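Local coordinates for catechol 2,3-dioxygenase (Pseudomonas sp. KL28, PDB 3HPY), which probably catalyses the ring-opening of catechol by dioxygen to (2Z,4E)-2-hydroxy-6-oxohexa-2,4-dienoate, using ferrous iron as cofactor in a homotetramer, at residues V14-Y26 / Y257-F269. Sequence-based numbering, arbitrary orientation.
Sequences VRVLNLEEGIHFY and YAWDPSGNRFETF. With FE (Fe (III) ion), chain I; MCT (4-methylcatechol), chain J.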
loop_
_atom_site.group_PDB
_atom_site.type_symbol
_atom_site.label_atom_id
_atom_site.label_comp_id
_atom_site.label_asym_id
_atom_site.label_seq_id
_atom_site.Cartn_x
_atom_site.Cartn_y
_atom_site.Cartn_z
ATOM N N VAL C 14 -28.836 -5.813 14.031
ATOM C CA VAL C 14 -29.178 -4.426 13.738
ATOM C C VAL C 14 -30.479 -4.353 12.938
ATOM O O VAL C 14 -30.760 -5.208 12.096
ATOM C CB VAL C 14 -28.034 -3.741 12.931
ATOM C CG1 VAL C 14 -28.425 -2.315 12.554
ATOM C CG2 VAL C 14 -26.760 -3.724 13.756
ATOM N N ARG C 15 -31.263 -3.321 13.213
ATOM C CA ARG C 15 -32.539 -3.117 12.545
ATOM C C ARG C 15 -32.479 -1.995 11.509
ATOM O O ARG C 15 -31.908 -0.942 11.756
ATOM C CB ARG C 15 -33.609 -2.813 13.594
ATOM C CG ARG C 15 -33.123 -1.950 14.754
ATOM C CD ARG C 15 -34.278 -1.619 15.690
ATOM N NE ARG C 15 -33.973 -0.532 16.617
ATOM C CZ ARG C 15 -33.333 -0.680 17.773
ATOM N NH1 ARG C 15 -32.922 -1.879 18.167
ATOM N NH2 ARG C 15 -33.102 0.380 18.535
ATOM N N VAL C 16 -33.058 -2.237 10.341
ATOM C CA VAL C 16 -33.074 -1.239 9.280
ATOM C C VAL C 16 -34.519 -0.869 8.938
ATOM O O VAL C 16 -35.432 -1.678 9.104
ATOM C CB VAL C 16 -32.375 -1.758 8.003
ATOM C CG1 VAL C 16 -30.872 -1.861 8.230
ATOM C CG2 VAL C 16 -32.940 -3.105 7.619
ATOM N N LEU C 17 -34.717 0.357 8.469
ATOM C CA LEU C 17 -36.044 0.846 8.102
ATOM C C LEU C 17 -36.591 0.118 6.869
ATOM O O LEU C 17 -37.786 -0.175 6.795
ATOM C CB LEU C 17 -35.982 2.346 7.818
ATOM C CG LEU C 17 -35.246 3.216 8.845
ATOM C CD1 LEU C 17 -35.107 4.639 8.317
ATOM C CD2 LEU C 17 -35.996 3.202 10.164
ATOM N N ASN C 18 -35.720 -0.155 5.899
ATOM C CA ASN C 18 -36.121 -0.854 4.681
ATOM C C ASN C 18 -35.245 -2.082 4.488
ATOM O O ASN C 18 -34.078 -1.983 4.106
ATOM C CB ASN C 18 -35.994 0.061 3.458
ATOM C CG ASN C 18 -36.606 -0.550 2.204
ATOM O OD1 ASN C 18 -36.275 -1.670 1.805
ATOM N ND2 ASN C 18 -37.504 0.193 1.572
ATOM N N LEU C 19 -35.826 -3.245 4.751
ATOM C CA LEU C 19 -35.108 -4.504 4.630
ATOM C C LEU C 19 -34.504 -4.696 3.243
ATOM O O LEU C 19 -33.321 -5.013 3.117
ATOM C CB LEU C 19 -36.049 -5.666 4.946
ATOM C CG LEU C 19 -35.533 -6.721 5.923
ATOM C CD1 LEU C 19 -36.583 -7.810 6.086
ATOM C CD2 LEU C 19 -34.237 -7.308 5.419
ATOM N N GLU C 20 -35.315 -4.505 2.206
ATOM C CA GLU C 20 -34.843 -4.675 0.834
ATOM C C GLU C 20 -33.595 -3.884 0.513
ATOM O O GLU C 20 -32.632 -4.434 -0.017
ATOM C CB GLU C 20 -35.933 -4.302 -0.172
ATOM C CG GLU C 20 -36.807 -5.470 -0.557
ATOM C CD GLU C 20 -37.512 -6.077 0.635
ATOM O OE1 GLU C 20 -37.709 -7.312 0.637
ATOM O OE2 GLU C 20 -37.878 -5.318 1.563
ATOM N N GLU C 21 -33.594 -2.594 0.815
ATOM C CA GLU C 21 -32.408 -1.841 0.492
ATOM C C GLU C 21 -31.281 -2.141 1.482
ATOM O O GLU C 21 -30.111 -1.894 1.191
ATOM C CB GLU C 21 -32.729 -0.336 0.335
ATOM C CG GLU C 21 -33.172 0.451 1.546
ATOM C CD GLU C 21 -33.658 1.861 1.169
ATOM O OE1 GLU C 21 -33.021 2.521 0.321
ATOM O OE2 GLU C 21 -34.677 2.313 1.732
ATOM N N GLY C 22 -31.632 -2.720 2.630
ATOM C CA GLY C 22 -30.625 -3.098 3.603
ATOM C C GLY C 22 -29.931 -4.350 3.081
ATOM O O GLY C 22 -28.720 -4.512 3.230
ATOM N N ILE C 23 -30.704 -5.239 2.458
ATOM C CA ILE C 23 -30.165 -6.476 1.892
ATOM C C ILE C 23 -29.168 -6.138 0.783
ATOM O O ILE C 23 -28.029 -6.609 0.785
ATOM C CB ILE C 23 -31.291 -7.364 1.292
ATOM C CG1 ILE C 23 -32.209 -7.873 2.410
ATOM C CG2 ILE C 23 -30.692 -8.546 0.534
ATOM C CD1 ILE C 23 -33.312 -8.812 1.923
ATOM N N HIS C 24 -29.620 -5.317 -0.161
ATOM C CA HIS C 24 -28.806 -4.875 -1.289
ATOM C C HIS C 24 -27.530 -4.196 -0.821
ATOM O O HIS C 24 -26.434 -4.513 -1.290
ATOM C CB HIS C 24 -29.602 -3.889 -2.148
ATOM C CG HIS C 24 -28.768 -3.152 -3.148
ATOM N ND1 HIS C 24 -28.336 -3.723 -4.326
ATOM C CD2 HIS C 24 -28.251 -1.898 -3.125
ATOM C CE1 HIS C 24 -27.592 -2.853 -4.987
ATOM N NE2 HIS C 24 -27.525 -1.738 -4.280
ATOM N N PHE C 25 -27.678 -3.255 0.106
ATOM C CA PHE C 25 -26.528 -2.524 0.608
ATOM C C PHE C 25 -25.462 -3.414 1.250
ATOM O O PHE C 25 -24.315 -3.437 0.805
ATOM C CB PHE C 25 -26.974 -1.445 1.600
ATOM C CG PHE C 25 -25.831 -0.718 2.249
ATOM C CD1 PHE C 25 -25.328 -1.140 3.472
ATOM C CD2 PHE C 25 -25.233 0.369 1.616
ATOM C CE1 PHE C 25 -24.248 -0.497 4.060
ATOM C CE2 PHE C 25 -24.146 1.021 2.196
ATOM C CZ PHE C 25 -23.654 0.588 3.417
ATOM N N TYR C 26 -25.842 -4.149 2.287
ATOM C CA TYR C 26 -24.895 -5.008 2.982
ATOM C C TYR C 26 -24.354 -6.163 2.155
ATOM O O TYR C 26 -23.334 -6.746 2.502
ATOM C CB TYR C 26 -25.521 -5.549 4.273
ATOM C CG TYR C 26 -25.552 -4.530 5.389
ATOM C CD1 TYR C 26 -24.366 -4.080 5.979
ATOM C CD2 TYR C 26 -26.755 -3.989 5.836
ATOM C CE1 TYR C 26 -24.379 -3.115 6.986
ATOM C CE2 TYR C 26 -26.781 -3.020 6.848
ATOM C CZ TYR C 26 -25.588 -2.591 7.415
ATOM O OH TYR C 26 -25.595 -1.651 8.424
ATOM N N TYR C 257 -15.797 6.318 8.407
ATOM C CA TYR C 257 -17.132 6.174 8.973
ATOM C C TYR C 257 -18.154 6.528 7.900
ATOM O O TYR C 257 -18.073 7.589 7.276
ATOM C CB TYR C 257 -17.348 7.099 10.171
ATOM C CG TYR C 257 -16.735 6.650 11.483
ATOM C CD1 TYR C 257 -16.346 5.326 11.689
ATOM C CD2 TYR C 257 -16.558 7.559 12.524
ATOM C CE1 TYR C 257 -15.792 4.920 12.903
ATOM C CE2 TYR C 257 -16.010 7.173 13.740
ATOM C CZ TYR C 257 -15.628 5.854 13.924
ATOM O OH TYR C 257 -15.062 5.490 15.124
ATOM N N ALA C 258 -19.120 5.636 7.698
ATOM C CA ALA C 258 -20.164 5.851 6.715
ATOM C C ALA C 258 -21.494 5.466 7.322
ATOM O O ALA C 258 -21.544 4.915 8.423
ATOM C CB ALA C 258 -19.895 5.015 5.475
ATOM N N TRP C 259 -22.579 5.752 6.608
ATOM C CA TRP C 259 -23.898 5.413 7.115
ATOM C C TRP C 259 -24.598 4.433 6.219
ATOM O O TRP C 259 -24.440 4.468 4.999
ATOM C CB TRP C 259 -24.767 6.666 7.242
ATOM C CG TRP C 259 -24.514 7.406 8.486
ATOM C CD1 TRP C 259 -24.830 7.008 9.754
ATOM C CD2 TRP C 259 -23.836 8.657 8.609
ATOM N NE1 TRP C 259 -24.385 7.938 10.663
ATOM C CE2 TRP C 259 -23.770 8.959 9.986
ATOM C CE3 TRP C 259 -23.277 9.554 7.688
ATOM C CZ2 TRP C 259 -23.163 10.121 10.466
ATOM C CZ3 TRP C 259 -22.676 10.711 8.164
ATOM C CH2 TRP C 259 -22.624 10.985 9.542
ATOM N N ASP C 260 -25.373 3.534 6.804
ATOM C CA ASP C 260 -26.081 2.637 5.934
ATOM C C ASP C 260 -27.424 3.318 5.611
ATOM O O ASP C 260 -27.804 4.304 6.246
ATOM C CB ASP C 260 -26.166 1.229 6.557
ATOM C CG ASP C 260 -27.327 1.041 7.502
ATOM O OD1 ASP C 260 -27.879 2.038 8.020
ATOM O OD2 ASP C 260 -27.674 -0.141 7.735
ATOM N N PRO C 261 -28.121 2.839 4.574
ATOM C CA PRO C 261 -29.412 3.361 4.097
ATOM C C PRO C 261 -30.451 3.755 5.153
ATOM O O PRO C 261 -31.324 4.581 4.885
ATOM C CB PRO C 261 -29.915 2.251 3.179
ATOM C CG PRO C 261 -28.647 1.651 2.654
ATOM C CD PRO C 261 -27.766 1.595 3.871
ATOM N N SER C 262 -30.365 3.164 6.341
ATOM C CA SER C 262 -31.303 3.475 7.418
ATOM C C SER C 262 -30.678 4.420 8.439
ATOM O O SER C 262 -31.332 4.827 9.389
ATOM C CB SER C 262 -31.742 2.197 8.143
ATOM O OG SER C 262 -32.281 1.246 7.248
ATOM N N GLY C 263 -29.409 4.763 8.255
ATOM C CA GLY C 263 -28.764 5.652 9.203
ATOM C C GLY C 263 -27.885 4.953 10.234
ATOM O O GLY C 263 -27.363 5.586 11.150
ATOM N N ASN C 264 -27.723 3.644 10.098
ATOM C CA ASN C 264 -26.862 2.903 11.007
ATOM C C ASN C 264 -25.421 3.137 10.555
ATOM O O ASN C 264 -25.044 2.756 9.442
ATOM C CB ASN C 264 -27.164 1.409 10.937
ATOM C CG ASN C 264 -28.556 1.068 11.419
ATOM O OD1 ASN C 264 -29.291 0.330 10.754
ATOM N ND2 ASN C 264 -28.926 1.589 12.584
ATOM N N ARG C 265 -24.619 3.759 11.411
ATOM C CA ARG C 265 -23.223 4.010 11.089
ATOM C C ARG C 265 -22.420 2.713 11.188
ATOM O O ARG C 265 -22.617 1.911 12.107
ATOM C CB ARG C 265 -22.621 5.030 12.058
ATOM C CG ARG C 265 -21.148 5.326 11.789
ATOM C CD ARG C 265 -20.483 6.152 12.892
ATOM N NE ARG C 265 -20.929 7.544 12.943
ATOM C CZ ARG C 265 -21.646 8.056 13.938
ATOM N NH1 ARG C 265 -21.999 7.290 14.961
ATOM N NH2 ARG C 265 -21.994 9.336 13.924
ATOM N N PHE C 266 -21.523 2.502 10.233
ATOM C CA PHE C 266 -20.661 1.334 10.265
ATOM C C PHE C 266 -19.244 1.843 10.020
ATOM O O PHE C 266 -19.045 3.016 9.676
ATOM C CB PHE C 266 -21.072 0.311 9.200
ATOM C CG PHE C 266 -20.839 0.763 7.786
ATOM C CD1 PHE C 266 -19.651 0.452 7.128
ATOM C CD2 PHE C 266 -21.810 1.485 7.103
ATOM C CE1 PHE C 266 -19.437 0.851 5.816
ATOM C CE2 PHE C 266 -21.601 1.886 5.792
ATOM C CZ PHE C 266 -20.414 1.568 5.147
ATOM N N GLU C 267 -18.259 0.975 10.217
ATOM C CA GLU C 267 -16.868 1.363 10.006
ATOM C C GLU C 267 -16.088 0.266 9.292
ATOM O O GLU C 267 -16.351 -0.932 9.492
ATOM C CB GLU C 267 -16.211 1.664 11.356
ATOM C CG GLU C 267 -14.704 1.863 11.328
ATOM C CD GLU C 267 -14.102 1.851 12.729
ATOM O OE1 GLU C 267 -14.423 0.923 13.496
ATOM O OE2 GLU C 267 -13.308 2.753 13.064
ATOM N N THR C 268 -15.156 0.686 8.438
ATOM C CA THR C 268 -14.264 -0.232 7.730
ATOM C C THR C 268 -12.877 0.246 8.132
ATOM O O THR C 268 -12.470 1.350 7.757
ATOM C CB THR C 268 -14.340 -0.113 6.188
ATOM O OG1 THR C 268 -14.156 1.255 5.807
ATOM C CG2 THR C 268 -15.653 -0.629 5.661
ATOM N N PHE C 269 -12.154 -0.546 8.912
ATOM C CA PHE C 269 -10.813 -0.122 9.299
ATOM C C PHE C 269 -9.809 -1.268 9.277
ATOM O O PHE C 269 -10.169 -2.422 9.032
ATOM C CB PHE C 269 -10.827 0.513 10.694
ATOM C CG PHE C 269 -10.561 -0.455 11.803
ATOM C CD1 PHE C 269 -11.476 -1.449 12.104
ATOM C CD2 PHE C 269 -9.365 -0.399 12.519
ATOM C CE1 PHE C 269 -11.206 -2.383 13.101
ATOM C CE2 PHE C 269 -9.087 -1.330 13.518
ATOM C CZ PHE C 269 -10.010 -2.322 13.808
HETATM FE FE FE I . -14.541 1.426 15.584
HETATM C C1 MCT J . -12.062 5.145 17.923
HETATM C C2 MCT J . -13.324 4.743 17.456
HETATM C C3 MCT J . -13.451 3.499 16.795
HETATM O O3 MCT J . -14.649 3.116 16.345
HETATM C C4 MCT J . -12.323 2.654 16.608
HETATM O O4 MCT J . -12.469 1.459 15.968
HETATM C C5 MCT J . -11.047 3.062 17.083
HETATM C C6 MCT J . -10.929 4.312 17.743
HETATM C C MCT J . -11.916 6.462 18.617
HETATM O O HOH W 1 -32.383 -0.124 4.860
#
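Val16 and Ser262 bring the two backbones closest, CA to CA 5.4 Å, where the turn of hairpin 257-269 meets the junction between strand 9-16 and helix 19-29. Asp260 to Gly263 form a type I turn, and Leu17 N donates to Ser262 OG (2.9 Å, 142°). A water joins that hydroxyl to the carbonyl O of Asn18, the helix N-cap, whose OD1 accepts from Glu21 N. Asp260 shows how one carboxylate can shape a turn and grip a neighbour: OD1 takes Ser262 N, an Asx turn, and Asn264 N from opposite faces of its plane, while Tyr26 OH donates to OD2 at 2.7 Å, from above the carboxylate plane. Tyr56 OH is also hydrogen-bonded to this phenol. The contact joins the two βαβββ-type modules of an extradiol dioxygenase of the vicinal oxygen chelate class; at the hairpin's far end Glu267, with His154 and His216, binds iron, and Tyr257 OH donates to 4-methylcatechol O3. With CG anti to the backbone N (chi1 175°), the Phe25 ring has one face covered by Pro261 CD, a CH-pi contact 3.6 Å from the ring centroid. Phe25 CZ reaches Phe266 CE2 at 3.4 Å, the rings oblique at 64°.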